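Local coordinates for aminopeptidase N family protein (Idiomarina loihiensis L2TR, PDB 4FGM) that probably acts as a zinc-dependent aminopeptidase of the M61 family, removing residues from the N-terminus of peptides, at residues 85-96 against 105-113; 160-168 against 237-245. One frame throughout, in Å; residues are numbered along the deposited sequence.

Contact 1 (85-96 against 105-113); sequences YQVYAWDLSVRS and FFNNTSLCL
The phenol of Tyr-85 reaches the backbone of residues 111-113, and its hydroxyl is used twice. OH donates to Leu-111 O at 2.6 Å, 16° from the carbonyl plane, and accepts the nearly straight bond from Leu-113 N at 3.0 Å. Leu-111 O also lies at the ring edge, close to the ring plane, while the side chains of Tyr-85 and Leu-113 meet at a slant, Leu-113 CD1 lying 3.6 Å from Tyr-85 CE1. Two residues further along the same strand, Val-87 points at the same turn: with CG1 anti to its backbone N (chi1 -179°), that methyl meets Leu-111 CD1.

At the other end, Asn-107 fastens the loop that follows strand 81-91. Its ND2 gives a bond of 3.1 Å to Val-94 O, arriving well above the carbonyl plane, and a water donates to both Val-94 O and Asn-107 OD1. The backbone N of Asn-107 bonds Ser-96 O at 3.1 Å. Phe-105 sets its rim against the same loop, with Val-94 O at the ring edge, 3.7 Å from CZ. A second water joins Arg-95 O to the hydroxyls of Thr-109 and Ser-110. Within the loop, Ser-93 OG donates to Asp-91 OD2 and, in an ST turn, accepts from the backbone N of Arg-95. The whole belongs to the N-terminal beta domain of the M61 family, where this loop carries Arg-95 to the maleic acid pocket.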
loop_
_atom_site.group_PDB
_atom_site.type_symbol
_atom_site.label_atom_id
_atom_site.label_comp_id
_atom_site.label_asym_id
_atom_site.label_seq_id
_atom_site.Cartn_x
_atom_site.Cartn_y
_atom_site.Cartn_z
ATOM N N TYR A 85 -16.737 -22.550 14.059
ATOM C CA TYR A 85 -16.047 -22.833 12.805
ATOM C C TYR A 85 -14.554 -22.641 12.974
ATOM O O TYR A 85 -14.094 -22.083 13.973
ATOM C CB TYR A 85 -16.558 -21.966 11.635
ATOM C CG TYR A 85 -16.549 -20.474 11.865
ATOM C CD1 TYR A 85 -17.639 -19.833 12.453
ATOM C CD2 TYR A 85 -15.450 -19.692 11.489
ATOM C CE1 TYR A 85 -17.642 -18.452 12.661
ATOM C CE2 TYR A 85 -15.440 -18.300 11.698
ATOM C CZ TYR A 85 -16.542 -17.695 12.284
ATOM O OH TYR A 85 -16.558 -16.336 12.510
ATOM N N GLN A 86 -13.800 -23.147 12.003
ATOM C CA GLN A 86 -12.351 -23.011 11.997
ATOM C C GLN A 86 -12.000 -22.123 10.817
ATOM O O GLN A 86 -12.781 -21.993 9.868
ATOM C CB GLN A 86 -11.672 -24.360 11.800
ATOM C CG GLN A 86 -11.883 -25.340 12.918
ATOM C CD GLN A 86 -10.910 -26.488 12.833
ATOM O OE1 GLN A 86 -10.878 -27.214 11.846
ATOM N NE2 GLN A 86 -10.098 -26.652 13.869
ATOM N N VAL A 87 -10.825 -21.515 10.873
ATOM C CA VAL A 87 -10.382 -20.665 9.786
ATOM C C VAL A 87 -8.954 -21.045 9.392
ATOM O O VAL A 87 -8.067 -21.126 10.253
ATOM C CB VAL A 87 -10.430 -19.184 10.198
ATOM C CG1 VAL A 87 -9.993 -18.311 9.040
ATOM C CG2 VAL A 87 -11.836 -18.818 10.632
ATOM N N TYR A 88 -8.747 -21.292 8.096
ATOM C CA TYR A 88 -7.425 -21.654 7.581
ATOM C C TYR A 88 -6.649 -20.366 7.339
ATOM O O TYR A 88 -7.069 -19.533 6.542
ATOM C CB TYR A 88 -7.545 -22.431 6.271
ATOM C CG TYR A 88 -6.210 -22.870 5.715
ATOM C CD1 TYR A 88 -5.453 -23.853 6.353
ATOM C CD2 TYR A 88 -5.703 -22.304 4.543
ATOM C CE1 TYR A 88 -4.225 -24.267 5.836
ATOM C CE2 TYR A 88 -4.477 -22.712 4.017
ATOM C CZ TYR A 88 -3.745 -23.697 4.667
ATOM O OH TYR A 88 -2.556 -24.130 4.130
ATOM N N ALA A 89 -5.517 -20.209 8.014
ATOM C CA ALA A 89 -4.719 -18.998 7.896
ATOM C C ALA A 89 -3.290 -19.250 7.430
ATOM O O ALA A 89 -2.384 -19.407 8.250
ATOM C CB ALA A 89 -4.699 -18.267 9.237
ATOM N N TRP A 90 -3.092 -19.263 6.116
ATOM C CA TRP A 90 -1.772 -19.486 5.547
ATOM C C TRP A 90 -1.456 -18.502 4.418
ATOM O O TRP A 90 -1.004 -18.896 3.341
ATOM C CB TRP A 90 -1.657 -20.921 5.029
ATOM C CG TRP A 90 -0.243 -21.379 4.874
ATOM C CD1 TRP A 90 0.304 -21.995 3.789
ATOM C CD2 TRP A 90 0.808 -21.254 5.837
ATOM N NE1 TRP A 90 1.635 -22.259 4.013
ATOM C CE2 TRP A 90 1.970 -21.812 5.263
ATOM C CE3 TRP A 90 0.883 -20.712 7.128
ATOM C CZ2 TRP A 90 3.188 -21.860 5.937
ATOM C CZ3 TRP A 90 2.090 -20.758 7.798
ATOM C CH2 TRP A 90 3.233 -21.326 7.198
ATOM N N ASP A 91 -1.704 -17.221 4.671
ATOM C CA ASP A 91 -1.426 -16.181 3.693
ATOM C C ASP A 91 -0.588 -15.094 4.327
ATOM O O ASP A 91 -1.106 -14.264 5.063
ATOM C CB ASP A 91 -2.714 -15.560 3.157
ATOM C CG ASP A 91 -2.446 -14.324 2.304
ATOM O OD1 ASP A 91 -1.633 -14.405 1.353
ATOM O OD2 ASP A 91 -3.045 -13.269 2.585
ATOM N N LEU A 92 0.704 -15.094 4.026
ATOM C CA LEU A 92 1.612 -14.107 4.586
ATOM C C LEU A 92 1.446 -12.733 3.933
ATOM O O LEU A 92 2.133 -12.409 2.964
ATOM C CB LEU A 92 3.050 -14.611 4.438
ATOM C CG LEU A 92 4.176 -14.109 5.352
ATOM C CD1 LEU A 92 4.991 -13.054 4.632
ATOM C CD2 LEU A 92 3.601 -13.604 6.666
ATOM N N SER A 93 0.510 -11.940 4.460
ATOM C CA SER A 93 0.252 -10.588 3.967
ATOM C C SER A 93 -0.497 -9.811 5.042
ATOM O O SER A 93 -1.057 -10.399 5.958
ATOM C CB SER A 93 -0.578 -10.615 2.686
ATOM O OG SER A 93 -1.927 -10.908 2.957
ATOM N N VAL A 94 -0.514 -8.487 4.924
ATOM C CA VAL A 94 -1.176 -7.613 5.909
ATOM C C VAL A 94 -2.658 -7.602 5.696
ATOM O O VAL A 94 -3.419 -6.905 6.355
ATOM C CB VAL A 94 -0.655 -6.193 5.773
ATOM C CG1 VAL A 94 0.829 -6.178 6.015
ATOM C CG2 VAL A 94 -0.978 -5.629 4.372
ATOM N N ARG A 95 -3.056 -8.414 4.744
ATOM C CA ARG A 95 -4.440 -8.459 4.345
ATOM C C ARG A 95 -5.351 -9.581 4.885
ATOM O O ARG A 95 -6.475 -9.294 5.169
ATOM C CB ARG A 95 -4.443 -8.382 2.814
ATOM C CG ARG A 95 -4.002 -6.950 2.363
ATOM C CD ARG A 95 -3.635 -6.724 0.896
ATOM N NE ARG A 95 -2.353 -7.329 0.555
ATOM C CZ ARG A 95 -2.220 -8.508 -0.044
ATOM N NH1 ARG A 95 -3.294 -9.206 -0.379
ATOM N NH2 ARG A 95 -1.012 -8.999 -0.288
ATOM N N SER A 96 -4.883 -10.798 5.173
ATOM C CA SER A 96 -5.855 -11.776 5.654
ATOM C C SER A 96 -5.675 -12.454 7.010
ATOM O O SER A 96 -6.421 -12.184 7.938
ATOM C CB SER A 96 -6.035 -12.827 4.585
ATOM O OG SER A 96 -4.783 -13.365 4.192
ATOM N N PHE A 105 -1.091 -13.793 12.779
ATOM C CA PHE A 105 -1.580 -12.483 12.376
ATOM C C PHE A 105 -2.968 -12.668 11.782
ATOM O O PHE A 105 -3.233 -13.677 11.129
ATOM C CB PHE A 105 -0.672 -11.861 11.315
ATOM C CG PHE A 105 -1.235 -10.603 10.708
ATOM C CD1 PHE A 105 -1.156 -9.385 11.388
ATOM C CD2 PHE A 105 -1.911 -10.647 9.490
ATOM C CE1 PHE A 105 -1.736 -8.231 10.860
ATOM C CE2 PHE A 105 -2.498 -9.494 8.956
ATOM C CZ PHE A 105 -2.413 -8.287 9.644
ATOM N N PHE A 106 -3.858 -11.705 12.009
ATOM C CA PHE A 106 -5.195 -11.806 11.436
ATOM C C PHE A 106 -6.004 -10.522 11.439
ATOM O O PHE A 106 -5.834 -9.653 12.296
ATOM C CB PHE A 106 -6.021 -12.925 12.109
ATOM C CG PHE A 106 -6.369 -12.671 13.566
ATOM C CD1 PHE A 106 -5.590 -13.209 14.586
ATOM C CD2 PHE A 106 -7.484 -11.910 13.911
ATOM C CE1 PHE A 106 -5.921 -13.010 15.928
ATOM C CE2 PHE A 106 -7.827 -11.701 15.248
ATOM C CZ PHE A 106 -7.037 -12.250 16.262
ATOM N N ASN A 107 -6.880 -10.425 10.447
ATOM C CA ASN A 107 -7.797 -9.312 10.290
ATOM C C ASN A 107 -9.148 -9.963 10.531
ATOM O O ASN A 107 -9.403 -11.076 10.056
ATOM C CB ASN A 107 -7.738 -8.765 8.866
ATOM C CG ASN A 107 -6.492 -7.955 8.606
ATOM O OD1 ASN A 107 -6.376 -6.809 9.049
ATOM N ND2 ASN A 107 -5.542 -8.550 7.896
ATOM N N ASN A 108 -10.023 -9.284 11.255
ATOM C CA ASN A 108 -11.317 -9.867 11.542
ATOM C C ASN A 108 -12.239 -10.007 10.342
ATOM O O ASN A 108 -13.288 -10.650 10.433
ATOM C CB ASN A 108 -11.962 -9.122 12.706
ATOM C CG ASN A 108 -11.192 -9.346 13.999
ATOM O OD1 ASN A 108 -10.883 -10.482 14.335
ATOM N ND2 ASN A 108 -10.867 -8.269 14.714
ATOM N N THR A 109 -11.844 -9.426 9.211
ATOM C CA THR A 109 -12.624 -9.580 7.983
ATOM C C THR A 109 -12.494 -11.046 7.571
ATOM O O THR A 109 -13.338 -11.574 6.857
ATOM C CB THR A 109 -12.067 -8.736 6.814
ATOM O OG1 THR A 109 -10.643 -8.640 6.939
ATOM C CG2 THR A 109 -12.696 -7.345 6.779
ATOM N N SER A 110 -11.426 -11.699 8.026
ATOM C CA SER A 110 -11.187 -13.104 7.699
ATOM C C SER A 110 -11.678 -14.079 8.767
ATOM O O SER A 110 -12.008 -15.217 8.460
ATOM C CB SER A 110 -9.687 -13.362 7.464
ATOM O OG SER A 110 -9.257 -12.860 6.214
ATOM N N LEU A 111 -11.724 -13.636 10.017
ATOM C CA LEU A 111 -12.132 -14.522 11.103
ATOM C C LEU A 111 -13.541 -14.383 11.679
ATOM O O LEU A 111 -14.136 -15.373 12.098
ATOM C CB LEU A 111 -11.123 -14.407 12.254
ATOM C CG LEU A 111 -9.894 -15.328 12.190
ATOM C CD1 LEU A 111 -9.112 -15.079 10.914
ATOM C CD2 LEU A 111 -9.026 -15.097 13.401
ATOM N N CYS A 112 -14.082 -13.171 11.677
ATOM C CA CYS A 112 -15.386 -12.922 12.281
ATOM C C CYS A 112 -16.598 -12.694 11.397
ATOM O O CYS A 112 -16.743 -11.625 10.799
ATOM C CB CYS A 112 -15.261 -11.730 13.229
ATOM S SG CYS A 112 -13.998 -11.961 14.468
ATOM N N LEU A 113 -17.486 -13.681 11.342
ATOM C CA LEU A 113 -18.709 -13.538 10.556
ATOM C C LEU A 113 -19.565 -12.416 11.142
ATOM O O LEU A 113 -19.661 -12.262 12.359
ATOM C CB LEU A 113 -19.518 -14.835 10.574
ATOM C CG LEU A 113 -18.944 -16.024 9.806
ATOM C CD1 LEU A 113 -19.838 -17.231 10.019
ATOM C CD2 LEU A 113 -18.845 -15.686 8.325
HETATM O O HOH W 1 -4.472 -5.205 8.261
HETATM O O HOH W 2 -8.874 -10.311 6.076
#

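Contact 2 (160-168 against 237-245); sequences YDALIDYPF and LEHRNSTAL
The imidazole of His-239 has Pro-167 over one face and Asp-165 at its edge. Pro-167 CD sits 3.6 Å from the ring centroid and 18° off the normal, a CH-pi contact; ND1 of His-239 gives a nearly linear bond (176°) of 2.6 Å to Asp-165 OD1, which lies in the ring plane although the donor stands above the carboxylate plane. The guanidinium of Arg-240 has Ala-162 CA over one face, and both aspartates at its edge. Its NE meets Asp-165 OD2 at 2.7 Å on the anti side of the carboxylate, and its NH2 meets Asp-161 OD2 at 3.1 Å from above that carboxylate's plane, both salt bridges. Asn-241 OD1 comes to the edge of the Tyr-166 ring, 3.3 Å from CE2, with the amide steeply turned to the ring.

Asp-165 OD2 takes a second bond, on the syn side, from Arg-240 N at 3.0 Å, so three donors from two consecutive residues fix the carboxylate. The arginine chain bends at chi3 (72°), which brings NE back onto OD2. A leucine in place of Arg-240 would probably leave Asp-161 and Asp-165 without the guanidinium that joins them, though the backbone bond to Asp-165 could remain. A water ties Asp-165 O to Asn-241 OD1 and Ser-242 OG, while Asn-241 ND2 bonds Gly-141 O. The contact sets helix 160-163 and the turn after it against the hairpin of strands 235-238 and 242-248; Pro-167 also touches Leu-226 of strand 222-230, and helix 262-277 packs on Thr-243 and Leu-245 of the hairpin.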
loop_
_atom_site.group_PDB
_atom_site.type_symbol
_atom_site.label_atom_id
_atom_site.label_comp_id
_atom_site.label_asym_id
_atom_site.label_seq_id
_atom_site.Cartn_x
_atom_site.Cartn_y
_atom_site.Cartn_z
ATOM N N TYR A 160 -19.401 -3.810 14.230
ATOM C CA TYR A 160 -18.692 -4.684 13.311
ATOM C C TYR A 160 -17.647 -3.941 12.479
ATOM O O TYR A 160 -16.540 -4.441 12.276
ATOM C CB TYR A 160 -19.667 -5.396 12.377
ATOM C CG TYR A 160 -18.999 -6.473 11.557
ATOM C CD1 TYR A 160 -18.573 -7.665 12.151
ATOM C CD2 TYR A 160 -18.754 -6.293 10.199
ATOM C CE1 TYR A 160 -17.917 -8.650 11.412
ATOM C CE2 TYR A 160 -18.096 -7.271 9.449
ATOM C CZ TYR A 160 -17.680 -8.445 10.065
ATOM O OH TYR A 160 -17.005 -9.402 9.349
ATOM N N ASP A 161 -17.999 -2.749 12.006
ATOM C CA ASP A 161 -17.093 -1.948 11.192
ATOM C C ASP A 161 -15.795 -1.663 11.928
ATOM O O ASP A 161 -14.714 -1.676 11.337
ATOM C CB ASP A 161 -17.742 -0.621 10.809
ATOM C CG ASP A 161 -16.836 0.234 9.947
ATOM O OD1 ASP A 161 -16.655 -0.096 8.756
ATOM O OD2 ASP A 161 -16.291 1.227 10.468
ATOM N N ALA A 162 -15.905 -1.394 13.223
ATOM C CA ALA A 162 -14.726 -1.113 14.024
ATOM C C ALA A 162 -13.967 -2.416 14.251
ATOM O O ALA A 162 -12.741 -2.457 14.154
ATOM C CB ALA A 162 -15.126 -0.495 15.353
ATOM N N LEU A 163 -14.706 -3.482 14.533
ATOM C CA LEU A 163 -14.103 -4.785 14.777
ATOM C C LEU A 163 -13.134 -5.206 13.675
ATOM O O LEU A 163 -12.017 -5.652 13.947
ATOM C CB LEU A 163 -15.190 -5.855 14.896
ATOM C CG LEU A 163 -14.687 -7.297 15.042
ATOM C CD1 LEU A 163 -14.099 -7.493 16.436
ATOM C CD2 LEU A 163 -15.839 -8.267 14.822
ATOM N N ILE A 164 -13.566 -5.070 12.426
ATOM C CA ILE A 164 -12.727 -5.476 11.309
ATOM C C ILE A 164 -11.657 -4.457 10.932
ATOM O O ILE A 164 -11.010 -4.575 9.890
ATOM C CB ILE A 164 -13.584 -5.828 10.081
ATOM C CG1 ILE A 164 -14.372 -4.608 9.610
ATOM C CG2 ILE A 164 -14.540 -6.956 10.443
ATOM C CD1 ILE A 164 -15.134 -4.851 8.328
ATOM N N ASP A 165 -11.457 -3.460 11.786
ATOM C CA ASP A 165 -10.435 -2.467 11.518
ATOM C C ASP A 165 -9.327 -2.517 12.569
ATOM O O ASP A 165 -8.539 -1.582 12.707
ATOM C CB ASP A 165 -11.032 -1.062 11.459
ATOM C CG ASP A 165 -10.090 -0.072 10.803
ATOM O OD1 ASP A 165 -9.490 -0.452 9.767
ATOM O OD2 ASP A 165 -9.952 1.068 11.308
ATOM N N TYR A 166 -9.280 -3.607 13.325
ATOM C CA TYR A 166 -8.238 -3.776 14.330
ATOM C C TYR A 166 -7.521 -5.090 14.063
ATOM O O TYR A 166 -7.998 -6.146 14.461
ATOM C CB TYR A 166 -8.815 -3.818 15.761
ATOM C CG TYR A 166 -9.499 -2.557 16.227
ATOM C CD1 TYR A 166 -10.870 -2.539 16.466
ATOM C CD2 TYR A 166 -8.772 -1.386 16.446
ATOM C CE1 TYR A 166 -11.508 -1.384 16.912
ATOM C CE2 TYR A 166 -9.392 -0.224 16.893
ATOM C CZ TYR A 166 -10.765 -0.226 17.126
ATOM O OH TYR A 166 -11.392 0.920 17.575
ATOM N N PRO A 167 -6.386 -5.052 13.352
ATOM C CA PRO A 167 -5.695 -6.326 13.109
ATOM C C PRO A 167 -4.993 -6.779 14.383
ATOM O O PRO A 167 -4.779 -5.976 15.286
ATOM C CB PRO A 167 -4.714 -5.986 11.985
ATOM C CG PRO A 167 -4.443 -4.503 12.198
ATOM C CD PRO A 167 -5.832 -3.977 12.506
ATOM N N PHE A 168 -4.655 -8.062 14.457
ATOM C CA PHE A 168 -3.972 -8.628 15.623
ATOM C C PHE A 168 -2.671 -9.312 15.201
ATOM O O PHE A 168 -2.605 -9.962 14.152
ATOM C CB PHE A 168 -4.849 -9.680 16.332
ATOM C CG PHE A 168 -5.877 -9.110 17.274
ATOM C CD1 PHE A 168 -6.993 -8.430 16.791
ATOM C CD2 PHE A 168 -5.736 -9.273 18.653
ATOM C CE1 PHE A 168 -7.967 -7.933 17.665
ATOM C CE2 PHE A 168 -6.701 -8.779 19.537
ATOM C CZ PHE A 168 -7.816 -8.104 19.043
ATOM N N LEU A 237 -1.163 -1.980 5.512
ATOM C CA LEU A 237 -2.587 -1.678 5.447
ATOM C C LEU A 237 -2.918 -0.751 6.608
ATOM O O LEU A 237 -2.657 -1.065 7.765
ATOM C CB LEU A 237 -3.429 -2.959 5.528
ATOM C CG LEU A 237 -4.938 -2.749 5.337
ATOM C CD1 LEU A 237 -5.189 -1.955 4.056
ATOM C CD2 LEU A 237 -5.648 -4.087 5.287
ATOM N N GLU A 238 -3.476 0.405 6.282
ATOM C CA GLU A 238 -3.826 1.402 7.279
ATOM C C GLU A 238 -5.061 1.036 8.086
ATOM O O GLU A 238 -5.931 0.303 7.618
ATOM C CB GLU A 238 -4.076 2.749 6.603
ATOM C CG GLU A 238 -5.325 2.774 5.741
ATOM C CD GLU A 238 -5.114 2.169 4.369
ATOM O OE1 GLU A 238 -4.119 1.438 4.179
ATOM O OE2 GLU A 238 -5.952 2.421 3.482
ATOM N N HIS A 239 -5.124 1.573 9.300
ATOM C CA HIS A 239 -6.255 1.363 10.198
ATOM C C HIS A 239 -6.384 2.602 11.087
ATOM O O HIS A 239 -5.437 3.395 11.196
ATOM C CB HIS A 239 -6.050 0.083 11.012
ATOM C CG HIS A 239 -6.067 -1.154 10.172
ATOM N ND1 HIS A 239 -7.207 -1.607 9.541
ATOM C CD2 HIS A 239 -5.069 -1.986 9.788
ATOM C CE1 HIS A 239 -6.911 -2.663 8.801
ATOM N NE2 HIS A 239 -5.620 -2.913 8.934
ATOM N N ARG A 240 -7.554 2.779 11.703
ATOM C CA ARG A 240 -7.806 3.957 12.526
ATOM C C ARG A 240 -6.800 4.257 13.627
ATOM O O ARG A 240 -6.506 5.420 13.872
ATOM C CB ARG A 240 -9.226 3.918 13.097
ATOM C CG ARG A 240 -9.540 2.778 14.041
ATOM C CD ARG A 240 -11.041 2.695 14.239
ATOM N NE ARG A 240 -11.707 2.179 13.046
ATOM C CZ ARG A 240 -13.025 2.117 12.892
ATOM N NH1 ARG A 240 -13.818 2.549 13.857
ATOM N NH2 ARG A 240 -13.555 1.604 11.788
ATOM N N ASN A 241 -6.253 3.243 14.286
ATOM C CA ASN A 241 -5.273 3.531 15.331
ATOM C C ASN A 241 -4.100 2.547 15.310
ATOM O O ASN A 241 -3.392 2.359 16.307
ATOM C CB ASN A 241 -5.956 3.563 16.706
ATOM C CG ASN A 241 -6.340 2.179 17.218
ATOM O OD1 ASN A 241 -6.508 1.237 16.439
ATOM N ND2 ASN A 241 -6.492 2.057 18.544
ATOM N N SER A 242 -3.890 1.943 14.145
ATOM C CA SER A 242 -2.806 0.985 13.953
ATOM C C SER A 242 -2.606 0.716 12.464
ATOM O O SER A 242 -3.369 1.188 11.610
ATOM C CB SER A 242 -3.138 -0.341 14.636
ATOM O OG SER A 242 -4.168 -1.012 13.933
ATOM N N THR A 243 -1.571 -0.051 12.160
ATOM C CA THR A 243 -1.294 -0.433 10.789
ATOM C C THR A 243 -0.582 -1.772 10.820
ATOM O O THR A 243 0.130 -2.082 11.774
ATOM C CB THR A 243 -0.420 0.619 10.046
ATOM O OG1 THR A 243 -0.238 0.205 8.685
ATOM C CG2 THR A 243 0.936 0.778 10.710
ATOM N N ALA A 244 -0.815 -2.577 9.791
ATOM C CA ALA A 244 -0.170 -3.879 9.677
ATOM C C ALA A 244 0.840 -3.766 8.532
ATOM O O ALA A 244 0.480 -3.449 7.390
ATOM C CB ALA A 244 -1.207 -4.965 9.380
ATOM N N LEU A 245 2.105 -4.016 8.852
ATOM C CA LEU A 245 3.173 -3.923 7.870
ATOM C C LEU A 245 3.921 -5.228 7.672
ATOM O O LEU A 245 4.088 -6.013 8.603
ATOM C CB LEU A 245 4.196 -2.877 8.309
ATOM C CG LEU A 245 3.717 -1.515 8.805
ATOM C CD1 LEU A 245 4.899 -0.788 9.461
ATOM C CD2 LEU A 245 3.127 -0.714 7.638
HETATM O O HOH W 3 -6.693 0.034 14.010
HETATM O O HOH W 4 -5.090 -3.311 15.602
#

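In the fold
Contacts 1 and 2 follow one another along the chain, their centres 13 Å apart, and they share direct bridges. Cys-112 O and Tyr-160 OH, 2.7 Å apart, probably hydrogen-bond, as do Phe-106 O and Phe-168 N at 2.9 Å, where strands 103-106 and 168-171 pair. Val-94 of contact 1 packs on Ala-244 of contact 2, with CG1 3.1 Å from the carbonyl O. Both contacts reach the maleic acid pocket: Arg-95 from contact 1, Leu-237 and Glu-238 from contact 2. Between nearest side-chain atoms, Glu-238 is about 3 Å from zinc ligand His-277, whereas Val-94 stays about 10 Å from zinc ligand His-273.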